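Local structure of Old Yellow Enzyme (Pichia, 6AGZ) at residues I259-E270 / W304-V312. The protein is a flavin mononucleotide-dependent oxidoreductase that probably carries out the asymmetric reduction of enone compounds. Residues are numbered along the deposited sequence; the frame is centred on the assembly and turned at random.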
ATOM      1  N   ILE A 259      -3.085  -3.633  -2.266  1.00 15.75           N
ATOM      2  CA  ILE A 259      -2.049  -2.806  -1.654  1.00 14.11           C
ATOM      3  C   ILE A 259      -2.010  -3.032  -0.148  1.00 15.59           C
ATOM      4  O   ILE A 259      -0.937  -3.003   0.468  1.00 17.17           O
ATOM      5  CB  ILE A 259      -2.270  -1.323  -2.019  1.00 13.30           C
ATOM      6  CG1 ILE A 259      -1.957  -1.095  -3.501  1.00 12.66           C
ATOM      7  CG2 ILE A 259      -1.416  -0.409  -1.154  1.00 11.26           C
ATOM      8  CD1 ILE A 259      -2.187   0.327  -3.970  1.00 10.77           C
ATOM      9  N   ALA A 260      -3.166  -3.286   0.467  1.00 14.89           N
ATOM     10  CA  ALA A 260      -3.216  -3.562   1.899  1.00 13.53           C
ATOM     11  C   ALA A 260      -2.746  -4.976   2.217  1.00 13.93           C
ATOM     12  O   ALA A 260      -1.907  -5.177   3.099  1.00 14.44           O
ATOM     13  CB  ALA A 260      -4.635  -3.344   2.425  1.00 13.18           C
ATOM     14  N   GLN A 261      -3.297  -5.967   1.516  1.00 15.93           N
ATOM     15  CA  GLN A 261      -2.945  -7.364   1.761  1.00 15.29           C
ATOM     16  C   GLN A 261      -1.468  -7.618   1.474  1.00 15.54           C
ATOM     17  O   GLN A 261      -0.690  -7.989   2.367  1.00 18.12           O
ATOM     18  CB  GLN A 261      -3.836  -8.255   0.891  1.00 14.13           C
ATOM     19  CG  GLN A 261      -3.620  -9.744   1.039  1.00 14.69           C
ATOM     20  CD  GLN A 261      -4.119 -10.286   2.361  1.00 15.66           C
ATOM     21  OE1 GLN A 261      -5.322 -10.307   2.623  1.00 16.43           O
ATOM     22  NE2 GLN A 261      -3.197 -10.747   3.194  1.00 17.21           N
ATOM     23  N   PHE A 262      -1.061  -7.402   0.223  1.00 15.00           N
ATOM     24  CA  PHE A 262       0.331  -7.608  -0.152  1.00 12.20           C
ATOM     25  C   PHE A 262       1.241  -6.557   0.464  1.00 10.76           C
ATOM     26  O   PHE A 262       2.434  -6.812   0.658  1.00 12.18           O
ATOM     27  CB  PHE A 262       0.462  -7.617  -1.673  1.00 13.76           C
ATOM     28  CG  PHE A 262      -0.285  -8.740  -2.332  1.00 16.22           C
ATOM     29  CD1 PHE A 262       0.355  -9.929  -2.632  1.00 18.84           C
ATOM     30  CD2 PHE A 262      -1.632  -8.612  -2.635  1.00 16.11           C
ATOM     31  CE1 PHE A 262      -0.331 -10.968  -3.233  1.00 18.80           C
ATOM     32  CE2 PHE A 262      -2.322  -9.648  -3.236  1.00 16.86           C
ATOM     33  CZ  PHE A 262      -1.671 -10.827  -3.535  1.00 17.05           C
ATOM     34  N   GLY A 263       0.707  -5.373   0.769  1.00 10.78           N
ATOM     35  CA  GLY A 263       1.468  -4.419   1.560  1.00  8.73           C
ATOM     36  C   GLY A 263       1.838  -4.979   2.920  1.00 10.87           C
ATOM     37  O   GLY A 263       2.962  -4.797   3.397  1.00 12.95           O
ATOM     38  N   TYR A 264       0.897  -5.682   3.557  1.00 11.35           N
ATOM     39  CA  TYR A 264       1.197  -6.342   4.823  1.00 10.16           C
ATOM     40  C   TYR A 264       2.203  -7.469   4.632  1.00 10.70           C
ATOM     41  O   TYR A 264       3.105  -7.643   5.459  1.00 10.15           O
ATOM     42  CB  TYR A 264      -0.085  -6.873   5.463  1.00 11.02           C
ATOM     43  CG  TYR A 264       0.158  -7.867   6.582  1.00 11.58           C
ATOM     44  CD1 TYR A 264       0.449  -7.437   7.871  1.00 12.16           C
ATOM     45  CD2 TYR A 264       0.096  -9.236   6.348  1.00 11.55           C
ATOM     46  CE1 TYR A 264       0.674  -8.342   8.893  1.00 12.12           C
ATOM     47  CE2 TYR A 264       0.320 -10.146   7.362  1.00 11.42           C
ATOM     48  CZ  TYR A 264       0.607  -9.696   8.632  1.00 10.92           C
ATOM     49  OH  TYR A 264       0.830 -10.603   9.641  1.00 12.60           O
ATOM     50  N   ILE A 265       2.060  -8.254   3.560  1.00 11.97           N
ATOM     51  CA  ILE A 265       3.024  -9.326   3.308  1.00 11.94           C
ATOM     52  C   ILE A 265       4.435  -8.755   3.184  1.00 11.28           C
ATOM     53  O   ILE A 265       5.378  -9.222   3.840  1.00 10.42           O
ATOM     54  CB  ILE A 265       2.626 -10.128   2.057  1.00 13.80           C
ATOM     55  CG1 ILE A 265       1.316 -10.876   2.308  1.00 13.51           C
ATOM     56  CG2 ILE A 265       3.733 -11.098   1.671  1.00 13.65           C
ATOM     57  CD1 ILE A 265       0.789 -11.613   1.100  1.00 14.59           C
ATOM     58  N   LEU A 266       4.595  -7.728   2.345  1.00 10.50           N
ATOM     59  CA  LEU A 266       5.901  -7.096   2.175  1.00 14.03           C
ATOM     60  C   LEU A 266       6.411  -6.515   3.486  1.00 14.30           C
ATOM     61  O   LEU A 266       7.608  -6.603   3.787  1.00 14.95           O
ATOM     62  CB  LEU A 266       5.821  -6.005   1.109  1.00 15.21           C
ATOM     63  CG  LEU A 266       5.641  -6.461  -0.337  1.00 15.86           C
ATOM     64  CD1 LEU A 266       5.440  -5.255  -1.225  1.00 17.05           C
ATOM     65  CD2 LEU A 266       6.844  -7.269  -0.794  1.00 17.48           C
ATOM     66  N   SER A 267       5.519  -5.909   4.274  1.00 14.77           N
ATOM     67  CA  SER A 267       5.923  -5.374   5.569  1.00 14.63           C
ATOM     68  C   SER A 267       6.463  -6.472   6.475  1.00 14.96           C
ATOM     69  O   SER A 267       7.435  -6.258   7.211  1.00 15.62           O
ATOM     70  CB  SER A 267       4.744  -4.661   6.234  1.00 14.21           C
ATOM     71  OG  SER A 267       5.115  -4.132   7.495  1.00 11.54           O
ATOM     72  N   GLU A 268       5.851  -7.657   6.432  1.00 14.69           N
ATOM     73  CA  GLU A 268       6.315  -8.756   7.273  1.00 13.89           C
ATOM     74  C   GLU A 268       7.659  -9.290   6.797  1.00 13.48           C
ATOM     75  O   GLU A 268       8.535  -9.598   7.617  1.00 14.88           O
ATOM     76  CB  GLU A 268       5.267  -9.867   7.299  1.00 14.04           C
ATOM     77  CG  GLU A 268       4.095  -9.563   8.211  1.00 14.69           C
ATOM     78  CD  GLU A 268       4.502  -9.518   9.668  1.00 16.29           C
ATOM     79  OE1 GLU A 268       4.823 -10.588  10.227  1.00 16.68           O
ATOM     80  OE2 GLU A 268       4.518  -8.413  10.252  1.00 16.35           O
ATOM     81  N   LEU A 269       7.845  -9.406   5.479  1.00 12.43           N
ATOM     82  CA  LEU A 269       9.143  -9.834   4.966  1.00 13.06           C
ATOM     83  C   LEU A 269      10.238  -8.839   5.341  1.00 14.43           C
ATOM     84  O   LEU A 269      11.340  -9.233   5.745  1.00 15.26           O
ATOM     85  CB  LEU A 269       9.072 -10.020   3.450  1.00 13.07           C
ATOM     86  CG  LEU A 269       8.063 -11.058   2.952  1.00 12.84           C
ATOM     87  CD1 LEU A 269       8.070 -11.128   1.432  1.00 13.15           C
ATOM     88  CD2 LEU A 269       8.350 -12.424   3.560  1.00 12.51           C
ATOM     89  N   GLU A 270       9.944  -7.540   5.228  1.00 16.07           N
ATOM     90  CA  GLU A 270      10.911  -6.524   5.625  1.00 17.03           C
ATOM     91  C   GLU A 270      11.171  -6.550   7.126  1.00 16.50           C
ATOM     92  O   GLU A 270      12.282  -6.237   7.563  1.00 16.79           O
ATOM     93  CB  GLU A 270      10.429  -5.139   5.193  1.00 16.48           C
ATOM     94  CG  GLU A 270      11.405  -4.011   5.503  1.00 17.11           C
ATOM     95  CD  GLU A 270      12.699  -4.127   4.720  1.00 17.67           C
ATOM     96  OE1 GLU A 270      12.670  -4.675   3.598  1.00 16.91           O
ATOM     97  OE2 GLU A 270      13.748  -3.672   5.225  1.00 17.52           O
ATOM     98  N   TRP A 304       4.917   1.407  -4.737  1.00 19.55           N
ATOM     99  CA  TRP A 304       4.658   1.217  -3.314  1.00 17.12           C
ATOM    100  C   TRP A 304       5.355  -0.030  -2.786  1.00 16.68           C
ATOM    101  O   TRP A 304       5.872  -0.029  -1.663  1.00 17.00           O
ATOM    102  CB  TRP A 304       3.153   1.139  -3.057  1.00 16.86           C
ATOM    103  CG  TRP A 304       2.464   0.043  -3.812  1.00 17.14           C
ATOM    104  CD1 TRP A 304       1.934   0.122  -5.065  1.00 18.36           C
ATOM    105  CD2 TRP A 304       2.225  -1.296  -3.359  1.00 15.90           C
ATOM    106  NE1 TRP A 304       1.383  -1.084  -5.424  1.00 17.81           N
ATOM    107  CE2 TRP A 304       1.548  -1.971  -4.394  1.00 17.39           C
ATOM    108  CE3 TRP A 304       2.519  -1.988  -2.180  1.00 15.21           C
ATOM    109  CZ2 TRP A 304       1.158  -3.306  -4.286  1.00 17.68           C
ATOM    110  CZ3 TRP A 304       2.132  -3.315  -2.075  1.00 16.34           C
ATOM    111  CH2 TRP A 304       1.459  -3.958  -3.122  1.00 16.93           C
ATOM    112  N   MET A 305       5.388  -1.098  -3.587  1.00 15.89           N
ATOM    113  CA  MET A 305       6.106  -2.300  -3.176  1.00 15.49           C
ATOM    114  C   MET A 305       7.553  -1.970  -2.839  1.00 17.23           C
ATOM    115  O   MET A 305       8.054  -2.329  -1.765  1.00 16.30           O
ATOM    116  CB  MET A 305       6.031  -3.361  -4.275  1.00 15.02           C
ATOM    117  CG  MET A 305       4.614  -3.691  -4.716  1.00 15.70           C
ATOM    118  SD  MET A 305       4.505  -5.080  -5.864  1.00 15.96           S
ATOM    119  CE  MET A 305       4.749  -6.457  -4.746  1.00 16.61           C
ATOM    120  N   LEU A 306       8.227  -1.237  -3.729  1.00 18.01           N
ATOM    121  CA  LEU A 306       9.618  -0.877  -3.488  1.00 18.21           C
ATOM    122  C   LEU A 306       9.766   0.059  -2.296  1.00 19.05           C
ATOM    123  O   LEU A 306      10.864   0.163  -1.739  1.00 19.52           O
ATOM    124  CB  LEU A 306      10.227  -0.238  -4.739  1.00 18.39           C
ATOM    125  CG  LEU A 306      10.505  -1.082  -5.991  1.00 19.89           C
ATOM    126  CD1 LEU A 306      11.964  -0.940  -6.401  1.00 20.88           C
ATOM    127  CD2 LEU A 306      10.144  -2.555  -5.826  1.00 18.01           C
ATOM    128  N   GLN A 307       8.687   0.737  -1.892  1.00 18.86           N
ATOM    129  CA  GLN A 307       8.742   1.536  -0.673  1.00 18.75           C
ATOM    130  C   GLN A 307       8.902   0.660   0.561  1.00 17.69           C
ATOM    131  O   GLN A 307       9.564   1.063   1.524  1.00 16.50           O
ATOM    132  CB  GLN A 307       7.482   2.392  -0.532  1.00 19.78           C
ATOM    133  CG  GLN A 307       7.466   3.654  -1.373  1.00 20.73           C
ATOM    134  CD  GLN A 307       6.392   4.627  -0.925  1.00 19.85           C
ATOM    135  OE1 GLN A 307       5.590   5.102  -1.729  1.00 18.96           O
ATOM    136  NE2 GLN A 307       6.372   4.928   0.369  1.00 17.89           N
ATOM    137  N   ILE A 308       8.312  -0.535   0.551  1.00 15.07           N
ATOM    138  CA  ILE A 308       8.254  -1.365   1.749  1.00 14.66           C
ATOM    139  C   ILE A 308       9.465  -2.285   1.800  1.00 16.03           C
ATOM    140  O   ILE A 308      10.222  -2.281   2.778  1.00 16.09           O
ATOM    141  CB  ILE A 308       6.945  -2.171   1.797  1.00 13.02           C
ATOM    142  CG1 ILE A 308       5.743  -1.235   1.655  1.00 11.71           C
ATOM    143  CG2 ILE A 308       6.857  -2.950   3.095  1.00 11.63           C
ATOM    144  CD1 ILE A 308       4.422  -1.952   1.496  1.00 13.97           C
ATOM    145  N   TRP A 309       9.655  -3.079   0.751  1.00 15.60           N
ATOM    146  CA  TRP A 309      10.771  -4.013   0.692  1.00 15.93           C
ATOM    147  C   TRP A 309      12.041  -3.266   0.302  1.00 17.57           C
ATOM    148  O   TRP A 309      12.077  -2.583  -0.728  1.00 17.43           O
ATOM    149  CB  TRP A 309      10.469  -5.135  -0.298  1.00 15.42           C
ATOM    150  CG  TRP A 309      11.621  -6.051  -0.515  1.00 16.01           C
ATOM    151  CD1 TRP A 309      12.418  -6.113  -1.617  1.00 15.71           C
ATOM    152  CD2 TRP A 309      12.121  -7.032   0.401  1.00 16.05           C
ATOM    153  NE1 TRP A 309      13.380  -7.078  -1.450  1.00 16.26           N
ATOM    154  CE2 TRP A 309      13.222  -7.656  -0.219  1.00 15.71           C
ATOM    155  CE3 TRP A 309      11.743  -7.446   1.682  1.00 15.19           C
ATOM    156  CZ2 TRP A 309      13.947  -8.672   0.398  1.00 15.58           C
ATOM    157  CZ3 TRP A 309      12.467  -8.455   2.293  1.00 13.58           C
ATOM    158  CH2 TRP A 309      13.555  -9.057   1.651  1.00 14.75           C
ATOM    159  N   LYS A 310      13.084  -3.398   1.124  1.00 18.67           N
ATOM    160  CA  LYS A 310      14.327  -2.665   0.931  1.00 20.58           C
ATOM    161  C   LYS A 310      15.440  -3.504   0.318  1.00 21.33           C
ATOM    162  O   LYS A 310      16.493  -2.951  -0.021  1.00 21.93           O
ATOM    163  CB  LYS A 310      14.815  -2.092   2.268  1.00 21.09           C
ATOM    164  CG  LYS A 310      13.805  -1.206   2.976  1.00 20.57           C
ATOM    165  CD  LYS A 310      13.521   0.058   2.184  1.00 22.01           C
ATOM    166  CE  LYS A 310      12.655   1.020   2.981  1.00 24.14           C
ATOM    167  NZ  LYS A 310      12.434   2.296   2.251  1.00 25.09           N
ATOM    168  N   GLY A 311      15.242  -4.808   0.163  1.00 20.06           N
ATOM    169  CA  GLY A 311      16.268  -5.693  -0.342  1.00 17.86           C
ATOM    170  C   GLY A 311      16.254  -5.803  -1.852  1.00 16.58           C
ATOM    171  O   GLY A 311      15.662  -4.985  -2.559  1.00 15.02           O
ATOM    172  N   VAL A 312      16.930  -6.841  -2.348  1.00 17.82           N
ATOM    173  CA  VAL A 312      16.961  -7.095  -3.783  1.00 17.13           C
ATOM    174  C   VAL A 312      15.552  -7.390  -4.270  1.00 16.09           C
ATOM    175  O   VAL A 312      14.822  -8.189  -3.669  1.00 15.68           O
ATOM    176  CB  VAL A 312      17.921  -8.251  -4.101  1.00 17.21           C
ATOM    177  CG1 VAL A 312      17.874  -8.592  -5.584  1.00 16.65           C
ATOM    178  CG2 VAL A 312      19.338  -7.900  -3.673  1.00 17.27           C
TER
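I259 lays CG1 over one face of the W304 indole, 4.0 Å from the centroid of its five-membered ring, in a CH-pi contact. CG of the neighbouring M305 lies over the opposite face, toward the rim, so the indole has an aliphatic group on each side. The indole NE1 hydrogen-bonds to OH of Y243. F262 meets the same indole at its edge, CB to CH2 of W304. G263 has no side chain, and CD1 of I308 comes within 3.7 Å of its carbonyl O. L266 fills the middle of the contact. Its CD1 lies 3.6 Å from CB of M305, and its CB packs on CG2 of I308. That methyl also sits 3.5 Å from the backbone N of S267, whose OG is hydrogen-bonded to the backbone N of H257 of the second subunit. L269 puts CB against CZ3 of W309. In E270, CG stands opposite the backbone N (chi1 -177°) and the chain then bends at chi2, bringing the carboxylate to the chain just past helix 303-308. OE1 accepts from K310 N at 2.8 Å, from above the carboxylate plane, and also pairs with R278. Replacing E270 by an alanine is likely to leave K310 N without its acceptor and R278 without this carboxylate partner. The two helices run nearly parallel, 25° apart, and follow barrel strands 236-240 and 281-285. This is neighbouring-helix packing on the outside of a TIM barrel, here beside the subunit interface.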